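Long-range contacts in putative transcriptional regulator (Methanosarcina mazei, PDB 3R0A), which probably binds DNA through a winged helix-turn-helix domain and regulates transcription, its exact role and target being unknown: residues L72-Q77 with Y86-Y91; I43-L48 with T58-V63; C20-T25 with N98-I103; K26-V31 with V63-E68. All coordinates share one frame; numbering follows the deposited sequence.

Contact 1 of 4, residues L72-Q77 with Y86-Y91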
loop_
_atom_site.group_PDB
_atom_site.type_symbol
_atom_site.label_atom_id
_atom_site.label_comp_id
_atom_site.label_asym_id
_atom_site.label_seq_id
_atom_site.Cartn_x
_atom_site.Cartn_y
_atom_site.Cartn_z
ATOM N N LEU B 72 -18.132 -10.155 13.276
ATOM C CA LEU B 72 -19.094 -11.167 13.672
ATOM C C LEU B 72 -20.148 -10.485 14.528
ATOM O O LEU B 72 -19.823 -9.672 15.380
ATOM C CB LEU B 72 -18.373 -12.233 14.488
ATOM C CG LEU B 72 -18.398 -13.704 14.145
ATOM C CD1 LEU B 72 -18.169 -14.088 12.636
ATOM C CD2 LEU B 72 -17.390 -14.411 15.036
ATOM N N GLN B 73 -21.409 -10.781 14.247
ATOM C CA GLN B 73 -22.527 -10.442 15.115
ATOM C C GLN B 73 -22.672 -11.537 16.175
ATOM O O GLN B 73 -22.483 -12.721 15.873
ATOM C CB GLN B 73 -23.811 -10.366 14.266
ATOM C CG GLN B 73 -25.083 -9.981 15.026
ATOM C CD GLN B 73 -26.268 -9.652 14.099
ATOM O OE1 GLN B 73 -26.167 -9.730 12.868
ATOM N NE2 GLN B 73 -27.392 -9.283 14.699
ATOM N N ARG B 74 -23.035 -11.144 17.392
ATOM C CA ARG B 74 -23.211 -12.114 18.476
ATOM C C ARG B 74 -24.596 -12.046 19.119
ATOM O O ARG B 74 -25.012 -11.009 19.597
ATOM C CB ARG B 74 -22.117 -11.941 19.564
ATOM C CG ARG B 74 -22.145 -13.027 20.667
ATOM C CD ARG B 74 -21.191 -12.711 21.816
ATOM N NE ARG B 74 -21.655 -11.586 22.616
ATOM C CZ ARG B 74 -20.907 -10.931 23.498
ATOM N NH1 ARG B 74 -19.642 -11.297 23.717
ATOM N NH2 ARG B 74 -21.415 -9.907 24.169
ATOM N N SER B 75 -25.283 -13.180 19.153
ATOM C CA SER B 75 -26.539 -13.312 19.904
ATOM C C SER B 75 -26.450 -14.398 20.994
ATOM O O SER B 75 -25.368 -14.925 21.260
ATOM C CB SER B 75 -27.702 -13.598 18.941
ATOM O OG SER B 75 -28.939 -13.533 19.620
ATOM N N GLN B 76 -27.595 -14.714 21.618
ATOM C CA GLN B 76 -27.696 -15.721 22.703
ATOM C C GLN B 76 -28.794 -16.722 22.451
ATOM O O GLN B 76 -29.922 -16.330 22.170
ATOM C CB GLN B 76 -28.137 -15.044 23.968
ATOM C CG GLN B 76 -27.106 -14.612 24.913
ATOM C CD GLN B 76 -27.752 -13.892 26.041
ATOM O OE1 GLN B 76 -27.536 -12.710 26.213
ATOM N NE2 GLN B 76 -28.590 -14.589 26.807
ATOM N N GLN B 77 -28.487 -18.008 22.595
ATOM C CA GLN B 77 -29.515 -19.037 22.740
ATOM C C GLN B 77 -29.648 -19.408 24.232
ATOM O O GLN B 77 -28.824 -20.121 24.771
ATOM C CB GLN B 77 -29.177 -20.243 21.842
ATOM C CG GLN B 77 -29.805 -21.581 22.244
ATOM C CD GLN B 77 -28.989 -22.791 21.783
ATOM O OE1 GLN B 77 -29.344 -23.949 22.073
ATOM N NE2 GLN B 77 -27.885 -22.528 21.064
ATOM N N TYR B 86 -23.414 -18.267 23.623
ATOM C CA TYR B 86 -23.285 -17.210 22.620
ATOM C C TYR B 86 -23.373 -17.848 21.269
ATOM O O TYR B 86 -22.803 -18.900 21.040
ATOM C CB TYR B 86 -21.953 -16.495 22.715
ATOM C CG TYR B 86 -21.790 -15.551 23.877
ATOM C CD1 TYR B 86 -22.676 -14.473 24.079
ATOM C CD2 TYR B 86 -20.726 -15.708 24.764
ATOM C CE1 TYR B 86 -22.506 -13.610 25.133
ATOM C CE2 TYR B 86 -20.547 -14.838 25.825
ATOM C CZ TYR B 86 -21.430 -13.804 26.007
ATOM O OH TYR B 86 -21.223 -12.950 27.091
ATOM N N ILE B 87 -24.123 -17.241 20.378
ATOM C CA ILE B 87 -24.085 -17.660 18.962
ATOM C C ILE B 87 -23.701 -16.487 18.053
ATOM O O ILE B 87 -24.027 -15.347 18.364
ATOM C CB ILE B 87 -25.408 -18.303 18.488
ATOM C CG1 ILE B 87 -26.607 -17.459 18.933
ATOM C CG2 ILE B 87 -25.475 -19.786 18.939
ATOM C CD1 ILE B 87 -27.956 -17.875 18.263
ATOM N N TYR B 88 -23.037 -16.785 16.934
ATOM C CA TYR B 88 -22.458 -15.748 16.062
ATOM C C TYR B 88 -22.923 -15.833 14.632
ATOM O O TYR B 88 -23.117 -16.922 14.098
ATOM C CB TYR B 88 -20.929 -15.823 16.095
ATOM C CG TYR B 88 -20.378 -15.783 17.492
ATOM C CD1 TYR B 88 -19.968 -14.574 18.054
ATOM C CD2 TYR B 88 -20.280 -16.954 18.270
ATOM C CE1 TYR B 88 -19.457 -14.524 19.329
ATOM C CE2 TYR B 88 -19.792 -16.905 19.565
ATOM C CZ TYR B 88 -19.380 -15.681 20.081
ATOM O OH TYR B 88 -18.873 -15.580 21.346
ATOM N N LYS B 89 -23.124 -14.678 14.011
ATOM C CA LYS B 89 -23.448 -14.640 12.569
ATOM C C LYS B 89 -22.549 -13.615 11.858
ATOM O O LYS B 89 -22.386 -12.489 12.309
ATOM C CB LYS B 89 -24.953 -14.399 12.319
ATOM C CG LYS B 89 -25.434 -14.614 10.874
ATOM C CD LYS B 89 -25.817 -13.305 10.161
ATOM C CE LYS B 89 -27.288 -12.943 10.358
ATOM N NZ LYS B 89 -28.082 -13.376 9.169
ATOM N N ILE B 90 -21.927 -14.039 10.765
ATOM C CA ILE B 90 -21.003 -13.150 10.057
ATOM C C ILE B 90 -21.786 -11.970 9.473
ATOM O O ILE B 90 -22.865 -12.164 8.942
ATOM C CB ILE B 90 -20.149 -13.911 9.004
ATOM C CG1 ILE B 90 -18.946 -13.057 8.576
ATOM C CG2 ILE B 90 -21.023 -14.459 7.809
ATOM C CD1 ILE B 90 -17.697 -13.853 8.366
ATOM N N TYR B 91 -21.281 -10.749 9.643
ATOM C CA TYR B 91 -21.867 -9.594 8.965
ATOM C C TYR B 91 -21.768 -9.687 7.433
ATOM O O TYR B 91 -21.042 -10.516 6.898
ATOM C CB TYR B 91 -21.203 -8.310 9.437
ATOM C CG TYR B 91 -21.653 -7.819 10.796
ATOM C CD1 TYR B 91 -22.997 -7.559 11.066
ATOM C CD2 TYR B 91 -20.720 -7.585 11.805
ATOM C CE1 TYR B 91 -23.385 -7.090 12.314
ATOM C CE2 TYR B 91 -21.093 -7.122 13.047
ATOM C CZ TYR B 91 -22.422 -6.875 13.301
ATOM O OH TYR B 91 -22.782 -6.416 14.552
HETATM O O HOH W 1 -18.036 -13.379 22.577
#
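Q73 and K89 face each other as an antiparallel hydrogen-bonded pair, Q73 N giving to K89 O at 2.8 Å and K89 N returning the bond to Q73 O. Two residues on, S75 and I87 repeat the exchange: S75 N reaches I87 O at 2.6 Å, and I87 N returns a bond to S75 O. Three of these oxygens also take a CA-H...O contact: Q73 O from Y88 CA, I87 O from R74 CA and S75 O from Y86 CA. Y88 N is spoken for on its outer side by I43. R74 CG is anti to the backbone N (chi1 -174°) and the chain bends at chi3, which lays the guanidinium flat over one face of the Y86 ring, planes 18° apart and centres 4.1 Å apart, an off-centre cation-pi stack. R74 NH1 also donates to a water 2.9 Å away, which is hydrogen-bonded to Y88 OH as well. Y86 OH pairs with Y84 OH. Shortened to an alanine, Y86 would offer no ring, and the R74 guanidinium would probably lose its stacking surface and be freer to turn. On the other face Q73 CB makes a CH-pi contact with the Y91 ring. This twisted two-stranded hairpin is consistent with the wing of a winged helix-turn-helix domain.

Contact 2 of 4, residues I43-L48 with T58-V63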
loop_
_atom_site.group_PDB
_atom_site.type_symbol
_atom_site.label_atom_id
_atom_site.label_comp_id
_atom_site.label_asym_id
_atom_site.label_seq_id
_atom_site.Cartn_x
_atom_site.Cartn_y
_atom_site.Cartn_z
ATOM N N ILE B 43 -24.139 -19.942 14.419
ATOM C CA ILE B 43 -23.358 -21.096 14.848
ATOM C C ILE B 43 -22.742 -20.767 16.200
ATOM O O ILE B 43 -22.542 -19.590 16.542
ATOM C CB ILE B 43 -22.270 -21.476 13.783
ATOM C CG1 ILE B 43 -22.879 -21.489 12.365
ATOM C CG2 ILE B 43 -21.605 -22.827 14.104
ATOM C CD1 ILE B 43 -21.868 -21.300 11.221
ATOM N N ASP B 44 -22.494 -21.805 16.988
ATOM C CA ASP B 44 -21.771 -21.638 18.238
ATOM C C ASP B 44 -20.402 -22.286 18.141
ATOM O O ASP B 44 -20.100 -23.012 17.189
ATOM C CB ASP B 44 -22.567 -22.177 19.432
ATOM C CG ASP B 44 -23.067 -23.584 19.214
ATOM O OD1 ASP B 44 -22.241 -24.482 18.934
ATOM O OD2 ASP B 44 -24.293 -23.791 19.324
ATOM N N THR B 45 -19.575 -22.002 19.133
ATOM C CA THR B 45 -18.192 -22.455 19.145
ATOM C C THR B 45 -18.049 -23.964 19.350
ATOM O O THR B 45 -17.096 -24.568 18.839
ATOM C CB THR B 45 -17.394 -21.708 20.196
ATOM O OG1 THR B 45 -18.052 -21.841 21.463
ATOM C CG2 THR B 45 -17.317 -20.242 19.816
ATOM N N ASP B 46 -18.987 -24.565 20.090
ATOM C CA ASP B 46 -19.044 -26.018 20.207
ATOM C C ASP B 46 -19.356 -26.666 18.852
ATOM O O ASP B 46 -18.638 -27.566 18.408
ATOM C CB ASP B 46 -20.052 -26.444 21.278
ATOM C CG ASP B 46 -19.485 -26.356 22.691
ATOM O OD1 ASP B 46 -20.291 -26.375 23.647
ATOM O OD2 ASP B 46 -18.242 -26.271 22.866
ATOM N N ALA B 47 -20.405 -26.186 18.185
ATOM C CA ALA B 47 -20.758 -26.665 16.848
ATOM C C ALA B 47 -19.603 -26.480 15.858
ATOM O O ALA B 47 -19.284 -27.372 15.070
ATOM C CB ALA B 47 -22.014 -25.947 16.347
ATOM N N LEU B 48 -18.974 -25.311 15.915
ATOM C CA LEU B 48 -17.928 -24.945 14.985
ATOM C C LEU B 48 -16.677 -25.768 15.212
ATOM O O LEU B 48 -15.941 -26.071 14.267
ATOM C CB LEU B 48 -17.604 -23.471 15.171
ATOM C CG LEU B 48 -17.139 -22.613 14.010
ATOM C CD1 LEU B 48 -18.013 -22.799 12.783
ATOM C CD2 LEU B 48 -17.196 -21.188 14.500
ATOM N N THR B 58 -9.248 -22.746 20.861
ATOM C CA THR B 58 -8.759 -21.927 19.754
ATOM C C THR B 58 -9.907 -21.338 18.938
ATOM O O THR B 58 -9.823 -20.187 18.507
ATOM C CB THR B 58 -7.725 -22.633 18.837
ATOM O OG1 THR B 58 -8.287 -23.808 18.256
ATOM C CG2 THR B 58 -6.477 -22.991 19.617
ATOM N N VAL B 59 -10.980 -22.114 18.759
ATOM C CA VAL B 59 -12.191 -21.623 18.079
ATOM C C VAL B 59 -12.827 -20.463 18.857
ATOM O O VAL B 59 -13.293 -19.491 18.260
ATOM C CB VAL B 59 -13.222 -22.760 17.842
ATOM C CG1 VAL B 59 -14.486 -22.237 17.199
ATOM C CG2 VAL B 59 -12.631 -23.833 16.960
ATOM N N GLN B 60 -12.818 -20.559 20.187
ATOM C CA GLN B 60 -13.300 -19.476 21.059
ATOM C C GLN B 60 -12.457 -18.215 20.922
ATOM O O GLN B 60 -12.959 -17.103 20.997
ATOM C CB GLN B 60 -13.317 -19.914 22.529
ATOM C CG GLN B 60 -14.583 -20.627 22.956
ATOM C CD GLN B 60 -15.833 -19.720 23.039
ATOM O OE1 GLN B 60 -16.947 -20.229 23.204
ATOM N NE2 GLN B 60 -15.654 -18.390 22.935
ATOM N N ARG B 61 -11.170 -18.418 20.726
ATOM C CA ARG B 61 -10.220 -17.353 20.633
ATOM C C ARG B 61 -10.418 -16.572 19.323
ATOM O O ARG B 61 -10.399 -15.343 19.326
ATOM C CB ARG B 61 -8.815 -17.959 20.704
ATOM C CG ARG B 61 -7.766 -17.066 21.323
ATOM C CD ARG B 61 -6.341 -17.634 21.128
ATOM N NE ARG B 61 -6.133 -18.948 21.756
ATOM C CZ ARG B 61 -6.306 -19.221 23.053
ATOM N NH1 ARG B 61 -6.730 -18.292 23.903
ATOM N NH2 ARG B 61 -6.085 -20.454 23.499
ATOM N N SER B 62 -10.611 -17.288 18.212
ATOM C CA SER B 62 -10.797 -16.661 16.898
ATOM C C SER B 62 -12.067 -15.860 16.925
ATOM O O SER B 62 -12.116 -14.726 16.451
ATOM C CB SER B 62 -10.911 -17.716 15.796
ATOM O OG SER B 62 -9.923 -18.729 15.928
ATOM N N VAL B 63 -13.084 -16.472 17.530
ATOM C CA VAL B 63 -14.438 -15.985 17.487
ATOM C C VAL B 63 -14.549 -14.761 18.352
ATOM O O VAL B 63 -15.290 -13.841 18.021
ATOM C CB VAL B 63 -15.424 -17.108 17.856
ATOM C CG1 VAL B 63 -16.478 -16.657 18.817
ATOM C CG2 VAL B 63 -16.057 -17.672 16.600
#
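T45 sits at the start of helix 45-51 and presents its side chain to helix 56-68, where V59, Q60 and V63 receive it. Its CB lies 3.4 Å from Q60 OE1 and also touches V59 CG1. From there the chain forks. OG1, set between the backbone N and the carbonyl carbon (chi1 54°), donates to Q60 OE1 at 2.6 Å, coming from above the amide's carbonyl plane, 49° out of it. CG2 lies 3.4 Å from Q60 OE1 and 3.8 Å from V63 CG1. The glutamine gets there by a bend in its chain at chi2 (-70°), which swings the amide back over the threonine; the two side chains cross at about a right angle. One turn along, L48 CB packs on V59 CG1 at 3.9 Å, and L48 CD2 lies 4.3 Å from V63 CG2, next to F35 of helix 26-37. The helix that bears T45 and L48 is capped by D44, whose OD1 accepts from A47 N at 2.6 Å. Helices 45-51 and 56-68 are consistent with the two helices of a helix-turn-helix. One short bond, from the buried T45 hydroxyl to the amide of the partly exposed Q60, suggests a mainly apolar contact whose single polar link satisfies the hydroxyl and probably favours this placement.

Contact 3 of 4, residues C20-T25 with N98-I103; sequences CALNLT and NIIQKI
The last turn of helix 14-22 meets the side of helix 93-119, with A21 and I103 the nearest pair of backbones, CA to CA 6.3 Å, and N23, at positive phi, ending the first helix as the C-prime residue of a Schellman motif. A21 CB lies 3.8 Å from I103 CG2, and the I103 CD1 methyl comes to 3.5 Å from A21 O. L22 does the rest with its two branches. CG stands anti to its own carbonyl carbon (chi1 -68°), which carries the methyls across to the other helix: CD1 meets I100 CD1 at 3.9 Å, while CD2 faces I99 CG2 and I103 CD1, 4.1 Å from each. An N-terminal helix thus packs on the long C-terminal helix that follows the probable wing of the winged-helix domain, close to the dimer interface, since neighbouring C20 forms a disulfide with C9 of the second subunit and I100 also packs on L115 of that subunit. With an alanine here instead of L22, both methyl branches would be gone, and I99, I100 and I103 would probably lose a shared apolar partner, weakening the hold of the helix on its neighbour. M32 of helix 26-37 also packs on the L22 side chain.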
loop_
_atom_site.group_PDB
_atom_site.type_symbol
_atom_site.label_atom_id
_atom_site.label_comp_id
_atom_site.label_asym_id
_atom_site.label_seq_id
_atom_site.Cartn_x
_atom_site.Cartn_y
_atom_site.Cartn_z
ATOM N N CYS B 20 -3.153 -9.738 7.391
ATOM C CA CYS B 20 -2.406 -8.572 7.882
ATOM C C CYS B 20 -3.343 -7.530 8.450
ATOM O O CYS B 20 -3.158 -7.040 9.551
ATOM C CB CYS B 20 -1.591 -7.931 6.757
ATOM S SG CYS B 20 -0.484 -6.596 7.266
ATOM N N ALA B 21 -4.361 -7.205 7.680
ATOM C CA ALA B 21 -5.208 -6.109 8.001
ATOM C C ALA B 21 -6.020 -6.386 9.292
ATOM O O ALA B 21 -6.199 -5.503 10.151
ATOM C CB ALA B 21 -6.092 -5.804 6.820
ATOM N N LEU B 22 -6.447 -7.626 9.448
ATOM C CA LEU B 22 -7.374 -7.985 10.480
ATOM C C LEU B 22 -6.618 -8.737 11.571
ATOM O O LEU B 22 -7.213 -9.190 12.556
ATOM C CB LEU B 22 -8.504 -8.837 9.868
ATOM C CG LEU B 22 -9.465 -8.144 8.889
ATOM C CD1 LEU B 22 -10.513 -9.109 8.391
ATOM C CD2 LEU B 22 -10.141 -6.957 9.542
ATOM N N ASN B 23 -5.309 -8.867 11.376
ATOM C CA ASN B 23 -4.423 -9.538 12.319
ATOM C C ASN B 23 -4.894 -10.938 12.663
ATOM O O ASN B 23 -5.065 -11.275 13.832
ATOM C CB ASN B 23 -4.241 -8.709 13.597
ATOM C CG ASN B 23 -3.094 -9.208 14.430
ATOM O OD1 ASN B 23 -2.067 -9.698 13.891
ATOM N ND2 ASN B 23 -3.259 -9.140 15.753
ATOM N N LEU B 24 -5.082 -11.752 11.623
ATOM C CA LEU B 24 -5.623 -13.102 11.747
ATOM C C LEU B 24 -4.534 -14.169 11.645
ATOM O O LEU B 24 -3.685 -14.117 10.764
ATOM C CB LEU B 24 -6.660 -13.345 10.624
ATOM C CG LEU B 24 -7.806 -12.346 10.446
ATOM C CD1 LEU B 24 -8.818 -12.725 9.378
ATOM C CD2 LEU B 24 -8.563 -12.178 11.729
ATOM N N THR B 25 -4.579 -15.173 12.506
ATOM C CA THR B 25 -3.813 -16.401 12.202
ATOM C C THR B 25 -4.477 -17.197 11.091
ATOM O O THR B 25 -5.586 -16.889 10.673
ATOM C CB THR B 25 -3.726 -17.331 13.393
ATOM O OG1 THR B 25 -5.054 -17.695 13.761
ATOM C CG2 THR B 25 -3.043 -16.638 14.552
ATOM N N ASN B 98 -15.778 -2.336 4.197
ATOM C CA ASN B 98 -15.458 -1.038 4.752
ATOM C C ASN B 98 -14.409 -1.130 5.867
ATOM O O ASN B 98 -13.601 -0.220 6.026
ATOM C CB ASN B 98 -16.717 -0.298 5.238
ATOM C CG ASN B 98 -17.763 -0.078 4.133
ATOM O OD1 ASN B 98 -17.553 -0.380 2.934
ATOM N ND2 ASN B 98 -18.917 0.454 4.545
ATOM N N ILE B 99 -14.416 -2.228 6.629
ATOM C CA ILE B 99 -13.468 -2.399 7.752
ATOM C C ILE B 99 -12.074 -2.529 7.191
ATOM O O ILE B 99 -11.145 -1.848 7.607
ATOM C CB ILE B 99 -13.722 -3.691 8.606
ATOM C CG1 ILE B 99 -15.186 -3.818 9.061
ATOM C CG2 ILE B 99 -12.702 -3.786 9.785
ATOM C CD1 ILE B 99 -15.627 -2.865 10.178
ATOM N N ILE B 100 -11.947 -3.448 6.256
ATOM C CA ILE B 100 -10.695 -3.721 5.577
ATOM C C ILE B 100 -10.138 -2.483 4.826
ATOM O O ILE B 100 -8.933 -2.182 4.927
ATOM C CB ILE B 100 -10.854 -4.988 4.686
ATOM C CG1 ILE B 100 -10.994 -6.226 5.591
ATOM C CG2 ILE B 100 -9.689 -5.155 3.719
ATOM C CD1 ILE B 100 -11.276 -7.514 4.891
ATOM N N GLN B 101 -11.008 -1.746 4.131
ATOM C CA GLN B 101 -10.558 -0.594 3.343
ATOM C C GLN B 101 -10.139 0.564 4.199
ATOM O O GLN B 101 -9.184 1.276 3.867
ATOM C CB GLN B 101 -11.593 -0.135 2.319
ATOM C CG GLN B 101 -11.010 0.857 1.279
ATOM C CD GLN B 101 -9.878 0.273 0.433
ATOM O OE1 GLN B 101 -9.769 -0.951 0.233
ATOM N NE2 GLN B 101 -9.024 1.160 -0.083
ATOM N N LYS B 102 -10.832 0.742 5.322
ATOM C CA LYS B 102 -10.429 1.748 6.280
ATOM C C LYS B 102 -8.980 1.485 6.642
ATOM O O LYS B 102 -8.161 2.398 6.659
ATOM C CB LYS B 102 -11.322 1.715 7.525
ATOM C CG LYS B 102 -11.655 3.112 8.088
ATOM C CD LYS B 102 -12.896 3.692 7.378
ATOM C CE LYS B 102 -14.152 3.569 8.291
ATOM N NZ LYS B 102 -15.389 3.463 7.412
ATOM N N ILE B 103 -8.678 0.216 6.887
ATOM C CA ILE B 103 -7.346 -0.238 7.281
ATOM C C ILE B 103 -6.272 -0.104 6.169
ATOM O O ILE B 103 -5.164 0.397 6.425
ATOM C CB ILE B 103 -7.413 -1.690 7.799
ATOM C CG1 ILE B 103 -8.258 -1.748 9.090
ATOM C CG2 ILE B 103 -6.023 -2.230 8.048
ATOM C CD1 ILE B 103 -8.671 -3.154 9.524
#

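Contact 4 of 4, residues K26-V31 with V63-E68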
loop_
_atom_site.group_PDB
_atom_site.type_symbol
_atom_site.label_atom_id
_atom_site.label_comp_id
_atom_site.label_asym_id
_atom_site.label_seq_id
_atom_site.Cartn_x
_atom_site.Cartn_y
_atom_site.Cartn_z
ATOM N N LYS B 26 -3.773 -18.226 10.624
ATOM C CA LYS B 26 -4.290 -19.229 9.685
ATOM C C LYS B 26 -5.666 -19.729 10.132
ATOM O O LYS B 26 -6.625 -19.775 9.349
ATOM C CB LYS B 26 -3.273 -20.397 9.624
ATOM C CG LYS B 26 -3.469 -21.438 8.486
ATOM C CD LYS B 26 -2.856 -21.027 7.123
ATOM C CE LYS B 26 -1.327 -21.194 7.060
ATOM N NZ LYS B 26 -0.819 -20.821 5.696
ATOM N N ALA B 27 -5.744 -20.057 11.418
ATOM C CA ALA B 27 -6.928 -20.598 12.048
ATOM C C ALA B 27 -8.070 -19.589 12.117
ATOM O O ALA B 27 -9.186 -19.934 11.730
ATOM C CB ALA B 27 -6.570 -21.123 13.437
ATOM N N ASP B 28 -7.793 -18.349 12.579
ATOM C CA ASP B 28 -8.802 -17.275 12.627
ATOM C C ASP B 28 -9.419 -17.072 11.277
ATOM O O ASP B 28 -10.611 -16.775 11.152
ATOM C CB ASP B 28 -8.204 -15.904 12.991
ATOM C CG ASP B 28 -7.639 -15.836 14.379
ATOM O OD1 ASP B 28 -8.063 -16.622 15.266
ATOM O OD2 ASP B 28 -6.758 -14.959 14.577
ATOM N N LEU B 29 -8.582 -17.160 10.258
ATOM C CA LEU B 29 -9.030 -16.894 8.914
ATOM C C LEU B 29 -9.956 -18.022 8.463
ATOM O O LEU B 29 -11.046 -17.773 7.933
ATOM C CB LEU B 29 -7.826 -16.738 7.974
ATOM C CG LEU B 29 -8.217 -16.758 6.498
ATOM C CD1 LEU B 29 -8.870 -15.425 6.078
ATOM C CD2 LEU B 29 -7.023 -17.126 5.638
ATOM N N ASN B 30 -9.500 -19.259 8.686
ATOM C CA ASN B 30 -10.321 -20.454 8.454
ATOM C C ASN B 30 -11.630 -20.475 9.242
ATOM O O ASN B 30 -12.630 -20.991 8.770
ATOM C CB ASN B 30 -9.522 -21.719 8.727
ATOM C CG ASN B 30 -8.675 -22.137 7.531
ATOM O OD1 ASN B 30 -7.767 -22.955 7.659
ATOM N ND2 ASN B 30 -8.976 -21.582 6.362
ATOM N N VAL B 31 -11.630 -19.896 10.440
ATOM C CA VAL B 31 -12.891 -19.688 11.157
ATOM C C VAL B 31 -13.721 -18.621 10.453
ATOM O O VAL B 31 -14.898 -18.828 10.231
ATOM C CB VAL B 31 -12.687 -19.382 12.649
ATOM C CG1 VAL B 31 -13.897 -18.688 13.241
ATOM C CG2 VAL B 31 -12.315 -20.662 13.423
ATOM N N VAL B 63 -13.084 -16.472 17.530
ATOM C CA VAL B 63 -14.438 -15.985 17.487
ATOM C C VAL B 63 -14.549 -14.761 18.352
ATOM O O VAL B 63 -15.290 -13.841 18.021
ATOM C CB VAL B 63 -15.424 -17.108 17.856
ATOM C CG1 VAL B 63 -16.478 -16.657 18.817
ATOM C CG2 VAL B 63 -16.057 -17.672 16.600
ATOM N N LYS B 64 -13.772 -14.728 19.433
ATOM C CA LYS B 64 -13.754 -13.573 20.306
ATOM C C LYS B 64 -13.122 -12.376 19.620
ATOM O O LYS B 64 -13.642 -11.266 19.702
ATOM C CB LYS B 64 -13.007 -13.897 21.594
ATOM C CG LYS B 64 -12.747 -12.693 22.485
ATOM C CD LYS B 64 -12.555 -13.108 23.948
ATOM C CE LYS B 64 -11.577 -12.185 24.681
ATOM N NZ LYS B 64 -10.189 -12.686 24.504
ATOM N N LYS B 65 -11.986 -12.607 18.974
ATOM C CA LYS B 65 -11.267 -11.598 18.241
ATOM C C LYS B 65 -12.123 -10.981 17.118
ATOM O O LYS B 65 -12.126 -9.781 16.934
ATOM C CB LYS B 65 -10.007 -12.218 17.633
ATOM C CG LYS B 65 -9.015 -11.190 17.056
ATOM C CD LYS B 65 -7.934 -11.845 16.189
ATOM C CE LYS B 65 -6.785 -12.423 17.012
ATOM N NZ LYS B 65 -5.801 -13.063 16.075
ATOM N N LEU B 66 -12.852 -11.823 16.395
ATOM C CA LEU B 66 -13.621 -11.411 15.234
ATOM C C LEU B 66 -14.767 -10.551 15.682
ATOM O O LEU B 66 -14.970 -9.452 15.168
ATOM C CB LEU B 66 -14.134 -12.634 14.486
ATOM C CG LEU B 66 -13.069 -13.410 13.721
ATOM C CD1 LEU B 66 -13.693 -14.491 12.848
ATOM C CD2 LEU B 66 -12.237 -12.423 12.882
ATOM N N HIS B 67 -15.480 -11.044 16.685
ATOM C CA HIS B 67 -16.459 -10.246 17.393
ATOM C C HIS B 67 -15.886 -8.889 17.852
ATOM O O HIS B 67 -16.545 -7.857 17.645
ATOM C CB HIS B 67 -17.089 -11.017 18.579
ATOM C CG HIS B 67 -17.999 -10.168 19.407
ATOM N ND1 HIS B 67 -19.239 -9.756 18.965
ATOM C CD2 HIS B 67 -17.824 -9.596 20.621
ATOM C CE1 HIS B 67 -19.793 -8.972 19.873
ATOM N NE2 HIS B 67 -18.961 -8.870 20.897
ATOM N N GLU B 68 -14.693 -8.875 18.463
ATOM C CA GLU B 68 -14.062 -7.602 18.897
ATOM C C GLU B 68 -13.712 -6.712 17.707
ATOM O O GLU B 68 -13.685 -5.483 17.831
ATOM C CB GLU B 68 -12.809 -7.833 19.768
ATOM C CG GLU B 68 -13.126 -8.237 21.229
ATOM C CD GLU B 68 -11.895 -8.701 22.053
ATOM O OE1 GLU B 68 -11.039 -9.474 21.549
ATOM O OE2 GLU B 68 -11.799 -8.296 23.237
HETATM O O HOH W 2 -7.020 -15.676 17.442
#
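K65 NZ and D28 OD2 form a salt bridge at 2.6 Å, the ammonium meeting the carboxylate oxygen on its syn side, 21° out of the carboxylate plane. A water adds a second link: it donates to D28 OD1 at 2.6 Å and accepts a weak bond from K65 NZ at 3.2 Å. D28 OD1 is also hydrogen-bonded to S62 OG, and OD2 accepts from the backbone N of T25, the N-cap, whose own OG1 caps D28 N: a capping box at the start of helix 26-37. K65 NZ in turn also gives to N23 O, so the pair is anchored to the turn that precedes this helix. The polar groups gathered around the buried aspartate would be expected to favour its charged form. The lysine chain bends at chi3 (-82°), which brings CE to 3.5 Å from D28 OD2 and sets the two side chains at about a right angle. Deeper in, V31 CG1 touches V63 CG2 at 4.1 Å and L66 CD1 at 4.2 Å. L66 CD1 also lies near D28 O, and F35 and M32 continue this apolar layer. The short helical segments cross at -69° with axes 10.2 Å apart, a spacing consistent with one layer of side chains between them. Such packing of helix 26-37 across helix 56-68, the probable recognition helix, is as expected for the three-helix core of a winged helix-turn-helix domain.

Overall arrangement
From the N terminus, helix 14-22 ends in residues 20-25, whose partner on helix 93-119 comes so late that contact 3 closes a loop around all the others. Within it, contact 4 ties helix 26-37 to helix 56-68 and encloses contact 2, which joins helices 45-51 and 56-68; the two share V63 and have centres about 8 Å apart. Contact 1 follows in series, closing the hairpin 72-78/84-90 just before the long helix. None of the loops cross. V63 also packs on Y88, and backbone bonding connects contact 1 to contact 2, which probably seats the wing on the helical core, while a side-chain bond joins contact 3 to contact 4.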